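Local coordinates for uncharacterized protein TP-0789 domain-containing protein (Desulfovibrio piger ATCC 29098, PDB 4Z48) that is of unknown function but has the LolA-like fold of outer membrane lipoprotein-sorting proteins, so it may bind a lipid or another hydrophobic ligand, at residues Ser30-Ser35 and Arg45-Tyr50; Tyr78-Tyr83 and Asp123-Asp128; Arg177-Tyr182 and Lys192-Arg197; Lys200-Trp205 and Leu228-Gly233. One frame throughout, in Å; residues are numbered along the deposited sequence. Where two conformers were deposited one is given.

Contact 1: residues Ser30-Ser35 and Arg45-Tyr50; sequences SEAVMS and RSFKTY
Strands Ser30-Ser35 and Arg45-Tyr50 run antiparallel, their axes 4.8 Å apart at 153°, and Ser30, Ala32 and Met34 form hydrogen-bonded pairs with Thr49, Phe47 and Arg45. Each pair makes two backbone bonds. Met34 N to Arg45 O, 2.8 Å, is nearly straight. Ala32 and Phe47 make the main side-chain contact. Phe47 holds CG between its backbone N and carbonyl carbon (chi1 57°), which swings the ring back across the neighbouring strand. Ala32 CB then sits over one ring face, 3.8 Å from the centroid, in a CH-pi contact. Met34 CB meets the same ring at its edge, 4.1 Å from Phe47 CE1. Ala32, Met34 and Phe47 are the apolar part of this face. The selenium of Met34, a selenomethionine, passes Arg45 CD at 4.2 Å. The guanidinium of Arg45 turns off toward Met115, and its NE bonds to Met115 O. At the other end a water joins Ser30 OG, at 3.0 Å, to Thr49 OG1, at 2.8 Å. The other face carries Glu31, Val33, Ser46 and Lys48. Glu31 and Lys48 lie side by side, with CG to CG at 3.8 Å, but their charged ends do not meet. Glu31 bonds instead to Tyr29 and Asn227. Phe67 meets the Phe47 ring from strand 60-69. The arrangement is a two-stranded antiparallel beta hairpin, built from strands 27-38 and 41-54 of the LolA-like fold.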
# COMPACT_ATOMS: atom_id res chain seq x y z
N SER A 30 7.55 -7.57 -8.81
CA SER A 30 7.30 -6.47 -9.73
C SER A 30 8.46 -5.48 -9.74
O SER A 30 9.34 -5.50 -8.89
CB SER A 30 5.99 -5.74 -9.43
OG SER A 30 6.07 -4.86 -8.32
N GLU A 31 8.47 -4.66 -10.78
CA GLU A 31 9.40 -3.56 -10.98
C GLU A 31 8.60 -2.26 -11.02
O GLU A 31 7.46 -2.22 -11.52
CB GLU A 31 10.19 -3.78 -12.28
CG GLU A 31 11.13 -4.97 -12.20
CD GLU A 31 11.70 -5.40 -13.53
OE1 GLU A 31 11.62 -4.60 -14.49
OE2 GLU A 31 12.20 -6.54 -13.63
N ALA A 32 9.14 -1.21 -10.45
CA ALA A 32 8.43 0.07 -10.45
C ALA A 32 9.38 1.24 -10.62
O ALA A 32 10.56 1.13 -10.29
CB ALA A 32 7.66 0.26 -9.13
N VAL A 33 8.84 2.34 -11.17
CA VAL A 33 9.50 3.64 -11.26
C VAL A 33 8.55 4.63 -10.57
O VAL A 33 7.35 4.64 -10.86
CB VAL A 33 9.87 4.08 -12.70
CG1 VAL A 33 10.32 5.54 -12.72
CG2 VAL A 33 10.98 3.20 -13.26
N MSE A 34 9.09 5.43 -9.66
CA MSE A 34 8.37 6.45 -8.91
C MSE A 34 8.94 7.81 -9.25
O MSE A 34 10.16 7.98 -9.31
CB MSE A 34 8.48 6.11 -7.40
CG MSE A 34 8.29 7.25 -6.45
SE MSE A 34 8.84 6.59 -4.66
CE MSE A 34 7.39 5.62 -4.25
N SER A 35 8.06 8.76 -9.54
CA SER A 35 8.44 10.13 -9.84
C SER A 35 7.71 11.06 -8.83
O SER A 35 6.48 11.07 -8.75
CB SER A 35 8.11 10.46 -11.30
OG SER A 35 8.36 11.82 -11.59
N ARG A 45 12.87 7.36 -8.29
CA ARG A 45 13.32 6.12 -7.69
C ARG A 45 12.90 4.96 -8.56
O ARG A 45 11.81 5.00 -9.12
CB ARG A 45 12.72 5.92 -6.29
CG ARG A 45 13.37 6.72 -5.18
CD ARG A 45 12.71 8.08 -4.98
NE ARG A 45 13.26 8.76 -3.82
CZ ARG A 45 14.34 9.51 -3.83
NH1 ARG A 45 15.01 9.72 -4.96
NH2 ARG A 45 14.77 10.08 -2.71
N SER A 46 13.76 3.95 -8.67
CA SER A 46 13.47 2.69 -9.37
C SER A 46 13.60 1.61 -8.33
O SER A 46 14.59 1.64 -7.58
CB SER A 46 14.45 2.43 -10.52
OG SER A 46 14.17 3.22 -11.67
N PHE A 47 12.67 0.67 -8.27
CA PHE A 47 12.76 -0.40 -7.28
C PHE A 47 12.11 -1.71 -7.75
O PHE A 47 11.33 -1.73 -8.69
CB PHE A 47 12.17 0.01 -5.92
CG PHE A 47 10.73 0.49 -5.90
CD1 PHE A 47 10.42 1.82 -6.15
CD2 PHE A 47 9.70 -0.39 -5.58
CE1 PHE A 47 9.09 2.27 -6.12
CE2 PHE A 47 8.38 0.07 -5.50
CZ PHE A 47 8.09 1.40 -5.74
N LYS A 48 12.49 -2.81 -7.11
CA LYS A 48 11.88 -4.13 -7.31
C LYS A 48 11.21 -4.51 -5.99
O LYS A 48 11.74 -4.20 -4.91
CB LYS A 48 12.89 -5.20 -7.75
CG LYS A 48 13.44 -5.02 -9.16
CD LYS A 48 14.65 -5.91 -9.41
CE LYS A 48 15.09 -5.83 -10.85
NZ LYS A 48 15.82 -4.57 -11.16
N THR A 49 10.03 -5.12 -6.06
CA THR A 49 9.30 -5.58 -4.88
C THR A 49 9.14 -7.09 -4.94
O THR A 49 8.63 -7.62 -5.91
CB THR A 49 7.92 -4.85 -4.72
OG1 THR A 49 8.11 -3.43 -4.67
CG2 THR A 49 7.19 -5.27 -3.44
N TYR A 50 9.49 -7.77 -3.85
CA TYR A 50 9.28 -9.23 -3.69
C TYR A 50 8.27 -9.42 -2.57
O TYR A 50 8.37 -8.75 -1.55
CB TYR A 50 10.61 -9.93 -3.34
CG TYR A 50 11.73 -9.68 -4.32
CD1 TYR A 50 12.54 -8.55 -4.22
CD2 TYR A 50 11.99 -10.58 -5.35
CE1 TYR A 50 13.55 -8.30 -5.14
CE2 TYR A 50 13.05 -10.38 -6.24
CZ TYR A 50 13.83 -9.24 -6.13
OH TYR A 50 14.86 -9.02 -7.02
O HOH W 1 8.13 -2.91 -7.42

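Contact 2: residues Tyr78-Tyr83 and Asp123-Asp128; sequences YLVWSY and DIQNLD
Ser82 OG meets Asn126 at both backbone N and CB. The bond from Asn126 N is weak, at 3.5 Å, though fairly straight at 163°. Ser82 turns OG anti to its own N (chi1 -169°), which carries the hydroxyl out to the loop. A water reinforces the link: it donates to Ser82 OG at 3.1 Å and accepts from Asn126 ND2 at 3.0 Å. Further back along the strand, Val80 uses both methyls. Its CG2 touches Ile124 CG2 at 4.1 Å, and its CG1 touches Gln125 CG at the same distance. Both pairs of side chains cross at about a right angle, so they meet at a few carbon atoms.

The next shell fixes these groups. The stronger partner of Ser82 OG is Asp90 OD2, and Asp90 OD1 also takes the backbone N of Tyr83. Asn126 OD1 accepts from Asp128 N at 2.9 Å, so the amide is held from both its oxygen and its nitrogen. Met92 packs on Val80 and on Gln125, and Ile65 packs on Ile124. The segment Asp123-Asp128 has no regular strand. It is part of the long loop between strands 101-104 and 133-143 and is laid against strand 77-82. Its turn at Asn126, closed by OD1 onto the backbone N two residues on, is an Asx turn.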
# COMPACT_ATOMS: atom_id res chain seq x y z
N TYR A 78 13.93 -2.22 2.09
CA TYR A 78 12.88 -2.26 3.12
C TYR A 78 12.40 -3.67 3.29
O TYR A 78 12.04 -4.30 2.30
CB TYR A 78 11.70 -1.36 2.77
CG TYR A 78 11.99 0.10 2.93
CD1 TYR A 78 12.71 0.80 1.96
CD2 TYR A 78 11.49 0.82 4.02
CE1 TYR A 78 12.96 2.17 2.09
CE2 TYR A 78 11.74 2.18 4.16
CZ TYR A 78 12.44 2.86 3.18
OH TYR A 78 12.67 4.20 3.30
N LEU A 79 12.39 -4.17 4.54
CA LEU A 79 11.87 -5.49 4.87
C LEU A 79 10.57 -5.29 5.67
O LEU A 79 10.58 -4.56 6.66
CB LEU A 79 12.90 -6.34 5.65
CG LEU A 79 12.47 -7.76 6.08
CD1 LEU A 79 12.01 -8.60 4.90
CD2 LEU A 79 13.60 -8.47 6.78
N VAL A 80 9.44 -5.84 5.20
CA VAL A 80 8.17 -5.65 5.89
C VAL A 80 7.58 -7.00 6.24
O VAL A 80 7.49 -7.87 5.37
CB VAL A 80 7.14 -4.81 5.07
CG1 VAL A 80 5.89 -4.52 5.90
CG2 VAL A 80 7.75 -3.52 4.49
N TRP A 81 7.25 -7.20 7.52
CA TRP A 81 6.55 -8.38 8.05
C TRP A 81 5.19 -7.89 8.52
O TRP A 81 5.07 -7.27 9.59
CB TRP A 81 7.34 -9.04 9.18
CG TRP A 81 8.64 -9.68 8.79
CD1 TRP A 81 9.18 -9.78 7.54
CD2 TRP A 81 9.58 -10.28 9.69
NE1 TRP A 81 10.40 -10.42 7.60
CE2 TRP A 81 10.66 -10.75 8.90
CE3 TRP A 81 9.60 -10.52 11.08
CZ2 TRP A 81 11.76 -11.41 9.46
CZ3 TRP A 81 10.69 -11.17 11.64
CH2 TRP A 81 11.75 -11.60 10.83
N SER A 82 4.20 -8.04 7.65
CA SER A 82 2.84 -7.55 7.83
C SER A 82 1.96 -8.72 8.29
O SER A 82 1.92 -9.76 7.64
CB SER A 82 2.33 -6.89 6.55
OG SER A 82 1.13 -6.17 6.73
N TYR A 83 1.34 -8.58 9.47
CA TYR A 83 0.56 -9.65 10.10
C TYR A 83 -0.96 -9.45 10.05
O TYR A 83 -1.47 -8.34 10.25
CB TYR A 83 0.95 -9.79 11.58
CG TYR A 83 2.44 -9.91 11.81
CD1 TYR A 83 3.13 -11.08 11.48
CD2 TYR A 83 3.17 -8.85 12.33
CE1 TYR A 83 4.50 -11.18 11.65
CE2 TYR A 83 4.56 -8.93 12.48
CZ TYR A 83 5.21 -10.10 12.16
OH TYR A 83 6.56 -10.21 12.38
N ASP A 123 1.83 3.33 4.53
CA ASP A 123 1.15 3.08 3.26
C ASP A 123 1.72 1.86 2.51
O ASP A 123 1.05 1.33 1.62
CB ASP A 123 1.21 4.32 2.36
CG ASP A 123 0.48 5.53 2.91
OD1 ASP A 123 -0.49 5.35 3.67
OD2 ASP A 123 0.85 6.66 2.55
N ILE A 124 2.95 1.42 2.88
CA ILE A 124 3.68 0.31 2.28
C ILE A 124 3.23 -1.06 2.86
O ILE A 124 3.47 -2.08 2.24
CB ILE A 124 5.20 0.58 2.44
CG1 ILE A 124 5.65 1.83 1.63
CG2 ILE A 124 6.08 -0.61 2.14
CD1 ILE A 124 5.08 2.01 0.27
N GLN A 125 2.52 -1.09 4.00
CA GLN A 125 1.98 -2.35 4.56
C GLN A 125 0.66 -2.77 3.85
O GLN A 125 0.19 -2.05 2.96
CB GLN A 125 1.72 -2.20 6.06
CG GLN A 125 2.96 -1.80 6.85
CD GLN A 125 2.61 -1.11 8.15
OE1 GLN A 125 1.48 -0.65 8.38
NE2 GLN A 125 3.60 -0.98 9.00
N ASN A 126 0.05 -3.91 4.29
CA ASN A 126 -1.20 -4.50 3.76
C ASN A 126 -2.31 -3.45 3.71
O ASN A 126 -2.71 -2.90 4.74
CB ASN A 126 -1.63 -5.70 4.62
CG ASN A 126 -2.81 -6.52 4.14
OD1 ASN A 126 -3.45 -6.26 3.11
ND2 ASN A 126 -3.15 -7.55 4.90
N LEU A 127 -2.78 -3.15 2.48
CA LEU A 127 -3.84 -2.17 2.22
C LEU A 127 -5.24 -2.75 2.54
O LEU A 127 -6.18 -1.98 2.71
CB LEU A 127 -3.76 -1.68 0.75
CG LEU A 127 -4.71 -0.57 0.23
CD1 LEU A 127 -4.65 0.69 1.06
CD2 LEU A 127 -4.41 -0.23 -1.21
N ASP A 128 -5.37 -4.10 2.66
CA ASP A 128 -6.67 -4.71 2.88
C ASP A 128 -6.75 -5.59 4.16
O ASP A 128 -7.27 -6.71 4.10
CB ASP A 128 -7.07 -5.51 1.62
CG ASP A 128 -7.38 -4.62 0.42
OD1 ASP A 128 -8.48 -4.00 0.39
OD2 ASP A 128 -6.53 -4.55 -0.50
O HOH W 2 -1.42 -7.92 7.30

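Contact 3: residues Arg177-Tyr182 and Lys192-Arg197; sequences RLRADY and KLFFSR
Leu193 CD1 rests over the centre of the Tyr182 ring, 3.6 Å from the centroid and only 3° off the normal. Its second methyl, CD2, reaches past the rim to Tyr182 OH at 3.4 Å, so both methyls lie on one face. The two side chains cross at about a right angle. Ala180 is small, and the ring of Phe195 fills the space beside it, with CE1 4.1 Å from Ala180 CB. Arg177 lies alongside that ring, its CB over one face, 3.7 Å from the centroid, and its CD follows to Phe195 CZ at 3.6 Å. The extended Arg177 chain (chi2 165°, chi3 172°) carries the guanidinium beyond the ring to Gln168 and Asp128. Leu178 O lies at the ring's edge and accepts Phe195 N at 2.9 Å.

The segments belong to the antiparallel beta hairpin of strands 177-184 and 189-201. On its other edge strand 177-184 forms a classic beta bulge against strand 163-171, with Leu178 and Arg179 both facing Trp169. The chain turns a corner there.

Asp181 and Lys192 occupy the other face. They run side by side, OD1 brushing the aliphatic CG of Lys192 at 3.8 Å. Met210 packs on Leu193 and Phe195 from strand 204-214.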
# COMPACT_ATOMS: atom_id res chain seq x y z
N ARG A 177 -9.69 -0.56 -5.97
CA ARG A 177 -9.94 0.87 -5.74
C ARG A 177 -9.67 1.63 -7.04
O ARG A 177 -8.73 1.28 -7.76
CB ARG A 177 -8.98 1.41 -4.66
CG ARG A 177 -9.21 0.81 -3.28
CD ARG A 177 -8.04 1.08 -2.31
NE ARG A 177 -8.44 0.61 -0.96
CZ ARG A 177 -8.34 -0.64 -0.53
NH1 ARG A 177 -7.80 -1.58 -1.30
NH2 ARG A 177 -8.75 -0.97 0.68
N LEU A 178 -10.46 2.67 -7.32
CA LEU A 178 -10.27 3.60 -8.41
C LEU A 178 -9.70 4.91 -7.84
O LEU A 178 -8.81 5.50 -8.43
CB LEU A 178 -11.59 3.83 -9.17
CG LEU A 178 -11.62 4.87 -10.28
CD1 LEU A 178 -10.84 4.42 -11.48
CD2 LEU A 178 -13.04 5.15 -10.70
N ARG A 179 -10.15 5.30 -6.66
CA ARG A 179 -9.76 6.54 -6.02
C ARG A 179 -9.95 6.38 -4.51
O ARG A 179 -10.78 5.56 -4.06
CB ARG A 179 -10.63 7.69 -6.61
CG ARG A 179 -10.68 9.02 -5.85
CD ARG A 179 -11.45 10.11 -6.60
NE ARG A 179 -12.90 9.88 -6.59
CZ ARG A 179 -13.82 10.82 -6.84
NH1 ARG A 179 -13.45 12.07 -7.11
NH2 ARG A 179 -15.11 10.52 -6.82
N ALA A 180 -9.18 7.14 -3.73
CA ALA A 180 -9.39 7.19 -2.28
C ALA A 180 -8.93 8.53 -1.71
O ALA A 180 -7.96 9.14 -2.20
CB ALA A 180 -8.72 6.04 -1.55
N ASP A 181 -9.69 9.02 -0.74
CA ASP A 181 -9.39 10.25 -0.02
C ASP A 181 -9.05 9.88 1.39
O ASP A 181 -9.79 9.12 2.00
CB ASP A 181 -10.56 11.23 -0.06
CG ASP A 181 -10.79 11.91 -1.40
OD1 ASP A 181 -9.90 11.84 -2.26
OD2 ASP A 181 -11.87 12.50 -1.59
N TYR A 182 -7.90 10.39 1.90
CA TYR A 182 -7.41 10.12 3.25
C TYR A 182 -7.49 11.37 4.09
O TYR A 182 -7.12 12.45 3.62
CB TYR A 182 -5.94 9.60 3.25
CG TYR A 182 -5.67 8.20 2.75
CD1 TYR A 182 -6.66 7.46 2.09
CD2 TYR A 182 -4.40 7.65 2.82
CE1 TYR A 182 -6.40 6.18 1.59
CE2 TYR A 182 -4.13 6.36 2.35
CZ TYR A 182 -5.12 5.64 1.72
OH TYR A 182 -4.82 4.39 1.24
N LYS A 192 -4.78 12.37 -1.51
CA LYS A 192 -5.70 11.96 -2.59
C LYS A 192 -4.97 10.88 -3.41
O LYS A 192 -3.87 11.12 -3.88
CB LYS A 192 -6.13 13.15 -3.49
CG LYS A 192 -6.97 14.22 -2.82
CD LYS A 192 -7.74 15.02 -3.88
CE LYS A 192 -7.46 16.52 -3.84
NZ LYS A 192 -8.41 17.30 -4.69
N LEU A 193 -5.57 9.70 -3.52
CA LEU A 193 -5.00 8.58 -4.26
C LEU A 193 -5.82 8.30 -5.49
O LEU A 193 -7.05 8.34 -5.44
CB LEU A 193 -4.91 7.32 -3.40
CG LEU A 193 -3.94 7.31 -2.21
CD1 LEU A 193 -4.46 8.17 -1.06
CD2 LEU A 193 -3.78 5.88 -1.69
N PHE A 194 -5.13 8.05 -6.61
CA PHE A 194 -5.71 7.71 -7.90
C PHE A 194 -5.07 6.43 -8.35
O PHE A 194 -3.86 6.38 -8.55
CB PHE A 194 -5.50 8.83 -8.93
CG PHE A 194 -6.05 10.17 -8.53
CD1 PHE A 194 -5.28 11.06 -7.78
CD2 PHE A 194 -7.35 10.55 -8.87
CE1 PHE A 194 -5.78 12.31 -7.41
CE2 PHE A 194 -7.85 11.80 -8.51
CZ PHE A 194 -7.06 12.67 -7.77
N PHE A 195 -5.87 5.39 -8.49
CA PHE A 195 -5.44 4.08 -8.94
C PHE A 195 -5.77 4.13 -10.45
O PHE A 195 -6.83 3.70 -10.89
CB PHE A 195 -6.16 3.00 -8.09
CG PHE A 195 -5.96 3.12 -6.58
CD1 PHE A 195 -6.74 3.99 -5.82
CD2 PHE A 195 -5.05 2.30 -5.92
CE1 PHE A 195 -6.57 4.10 -4.42
CE2 PHE A 195 -4.90 2.39 -4.52
CZ PHE A 195 -5.64 3.31 -3.78
N SER A 196 -4.90 4.82 -11.20
CA SER A 196 -5.08 5.24 -12.59
C SER A 196 -4.94 4.13 -13.65
O SER A 196 -5.20 4.39 -14.84
CB SER A 196 -4.13 6.38 -12.91
OG SER A 196 -2.78 6.08 -12.56
N ARG A 197 -4.53 2.93 -13.26
CA ARG A 197 -4.40 1.81 -14.19
C ARG A 197 -4.55 0.47 -13.47
O ARG A 197 -3.93 0.25 -12.43
CB ARG A 197 -3.07 1.84 -14.97
CG ARG A 197 -3.02 0.79 -16.11
CD ARG A 197 -1.73 0.83 -16.93
NE ARG A 197 -0.52 0.71 -16.09
CZ ARG A 197 0.68 1.16 -16.45
NH1 ARG A 197 0.83 1.86 -17.56
NH2 ARG A 197 1.74 0.97 -15.66
O HOH W 3 -8.39 0.82 -10.38

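Contact 4: residues Lys200-Trp205 and Leu228-Gly233; sequences KIDGIW and LRYDVG
Tyr230 and Ile204 form the tight part of this contact. Ile204 CD1 sits over the centre of the Tyr230 ring, 3.8 Å from the centroid and 12° off the normal, in a CH-pi contact. In the conformer given, Leu228 CD2 lies over the opposite face, nearer the rim. Ile204 CB lies on the same side of the ring as CD1 but out toward the rim, 3.7 Å from Tyr230 CE2. Ile201 O lies at the ring's edge, 3.4 Å from Tyr230 CD2. Ile201 CG2 packs on segment Leu228-Gly233, 3.3 Å from Leu228 O. Tyr230 keeps CG anti to its carbonyl carbon (chi1 -71°), which sends the ring across to Ile204. Its hydroxyl is held by Thr206 OG1.

The looser side lies at the tip. Asp202 is exposed, yet its OD2 accepts Tyr230 N at 2.9 Å, a nearly straight bond of 164°. That one carboxylate oxygen is the main polar link between the segments. A water lies near Asp202 OD1 and Leu228 O, on the solvent side. Arg229 is also exposed and touches Asp202 lightly with its backbone and CB. Its guanidinium does not pair with Asp202.

Asp202 and Gly203 are the two central residues of a type I' beta turn from Ile201 to Ile204, closed by two backbone bonds between its end residues. Both have positive phi. This is the tight turn characteristic of a two-residue beta hairpin, here joining strands 189-201 and 204-214.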
# COMPACT_ATOMS: atom_id res chain seq x y z
N LYS A 200 -5.17 -7.17 -15.70
CA LYS A 200 -5.40 -8.52 -15.22
C LYS A 200 -4.10 -9.28 -15.47
O LYS A 200 -3.72 -9.50 -16.63
CB LYS A 200 -6.62 -9.15 -15.90
CG LYS A 200 -7.17 -10.34 -15.17
CD LYS A 200 -8.38 -10.82 -15.97
CE LYS A 200 -9.06 -12.02 -15.38
NZ LYS A 200 -10.29 -12.35 -16.16
N ILE A 201 -3.36 -9.57 -14.39
CA ILE A 201 -2.06 -10.23 -14.51
C ILE A 201 -2.16 -11.61 -13.91
O ILE A 201 -2.49 -11.73 -12.74
CB ILE A 201 -0.92 -9.40 -13.87
CG1 ILE A 201 -0.71 -8.05 -14.60
CG2 ILE A 201 0.38 -10.21 -13.82
CD1 ILE A 201 -0.44 -6.91 -13.66
N ASP A 202 -1.85 -12.65 -14.70
CA ASP A 202 -1.96 -14.06 -14.29
C ASP A 202 -3.31 -14.34 -13.61
O ASP A 202 -3.37 -15.02 -12.58
CB ASP A 202 -0.77 -14.48 -13.38
CG ASP A 202 0.60 -14.20 -13.99
OD1 ASP A 202 0.77 -14.39 -15.21
OD2 ASP A 202 1.51 -13.77 -13.24
N GLY A 203 -4.38 -13.79 -14.20
CA GLY A 203 -5.76 -13.96 -13.74
C GLY A 203 -6.18 -13.12 -12.56
O GLY A 203 -7.27 -13.35 -12.03
N ILE A 204 -5.34 -12.15 -12.12
CA ILE A 204 -5.62 -11.31 -10.95
C ILE A 204 -5.60 -9.82 -11.34
O ILE A 204 -4.54 -9.27 -11.68
CB ILE A 204 -4.59 -11.57 -9.79
CG1 ILE A 204 -4.49 -13.08 -9.39
CG2 ILE A 204 -4.88 -10.67 -8.55
CD1 ILE A 204 -3.32 -13.45 -8.35
N TRP A 205 -6.76 -9.16 -11.19
CA TRP A 205 -6.89 -7.73 -11.44
C TRP A 205 -5.99 -7.00 -10.42
O TRP A 205 -6.10 -7.25 -9.21
CB TRP A 205 -8.36 -7.31 -11.34
CG TRP A 205 -9.11 -7.53 -12.62
CD1 TRP A 205 -10.05 -8.48 -12.87
CD2 TRP A 205 -8.92 -6.82 -13.85
NE1 TRP A 205 -10.46 -8.41 -14.18
CE2 TRP A 205 -9.80 -7.38 -14.80
CE3 TRP A 205 -8.12 -5.73 -14.24
CZ2 TRP A 205 -9.92 -6.88 -16.10
CZ3 TRP A 205 -8.20 -5.26 -15.54
CH2 TRP A 205 -9.08 -5.85 -16.47
N LEU A 228 5.17 -7.28 -13.74
CA LEU A 228 4.60 -7.91 -12.55
C LEU A 228 4.22 -9.36 -12.86
O LEU A 228 3.68 -9.68 -13.93
CB LEU A 228 3.40 -7.14 -11.95
CG LEU A 228 2.99 -7.51 -10.50
CD1 LEU A 228 2.33 -6.35 -9.81
CD2 LEU A 228 2.04 -8.69 -10.44
N ARG A 229 4.57 -10.24 -11.94
CA ARG A 229 4.30 -11.69 -12.06
C ARG A 229 3.82 -12.25 -10.73
O ARG A 229 4.25 -11.77 -9.68
CB ARG A 229 5.58 -12.43 -12.49
CG ARG A 229 5.98 -12.23 -13.94
CD ARG A 229 6.53 -13.52 -14.53
NE ARG A 229 7.79 -13.93 -13.92
CZ ARG A 229 8.25 -15.18 -13.90
NH1 ARG A 229 7.53 -16.15 -14.45
NH2 ARG A 229 9.40 -15.46 -13.32
N TYR A 230 2.94 -13.26 -10.75
CA TYR A 230 2.49 -13.93 -9.53
C TYR A 230 2.99 -15.37 -9.46
O TYR A 230 3.21 -15.98 -10.51
CB TYR A 230 0.97 -13.95 -9.42
CG TYR A 230 0.37 -12.59 -9.15
CD1 TYR A 230 0.51 -11.99 -7.91
CD2 TYR A 230 -0.39 -11.93 -10.12
CE1 TYR A 230 -0.06 -10.75 -7.63
CE2 TYR A 230 -0.95 -10.68 -9.86
CZ TYR A 230 -0.77 -10.09 -8.61
OH TYR A 230 -1.29 -8.87 -8.31
N ASP A 231 3.10 -15.93 -8.24
CA ASP A 231 3.48 -17.32 -7.98
C ASP A 231 4.70 -17.77 -8.81
O ASP A 231 4.65 -18.77 -9.53
CB ASP A 231 2.28 -18.24 -8.21
CG ASP A 231 1.14 -17.94 -7.25
OD1 ASP A 231 1.35 -17.20 -6.31
OD2 ASP A 231 0.03 -18.48 -7.46
N VAL A 232 5.81 -17.03 -8.64
CA VAL A 232 7.09 -17.27 -9.32
C VAL A 232 7.96 -18.28 -8.56
O VAL A 232 8.99 -18.72 -9.09
CB VAL A 232 7.85 -15.94 -9.61
CG1 VAL A 232 7.06 -15.07 -10.56
CG2 VAL A 232 8.14 -15.17 -8.33
N GLY A 233 7.56 -18.62 -7.34
CA GLY A 233 8.28 -19.55 -6.48
C GLY A 233 9.44 -18.91 -5.73
O GLY A 233 10.55 -19.44 -5.74
O HOH W 4 3.10 -12.25 -15.64

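In the fold
The four contacts follow one another along the chain. Contact 1 and contact 4 meet on adjacent strands, 27-38 and 219-230, where Ser30 CB packs on Leu228 CG at 3.6 Å in the conformer given. Contacts 2 and 3 also touch. Asp128 OD1 forms a salt bridge with Arg177 NH1 at 3.0 Å, and Leu127 CD1 packs on Tyr182 OH at 3.7 Å. The loop of contact 2 therefore ties strand 77-82 to strand 177-184. Contacts 3 and 4 share strand 189-201, but their centres are 21 Å apart. Contacts 1 and 3 do not touch, with nearest atoms about 8 Å apart. None of the four contacts involves a bound ligand.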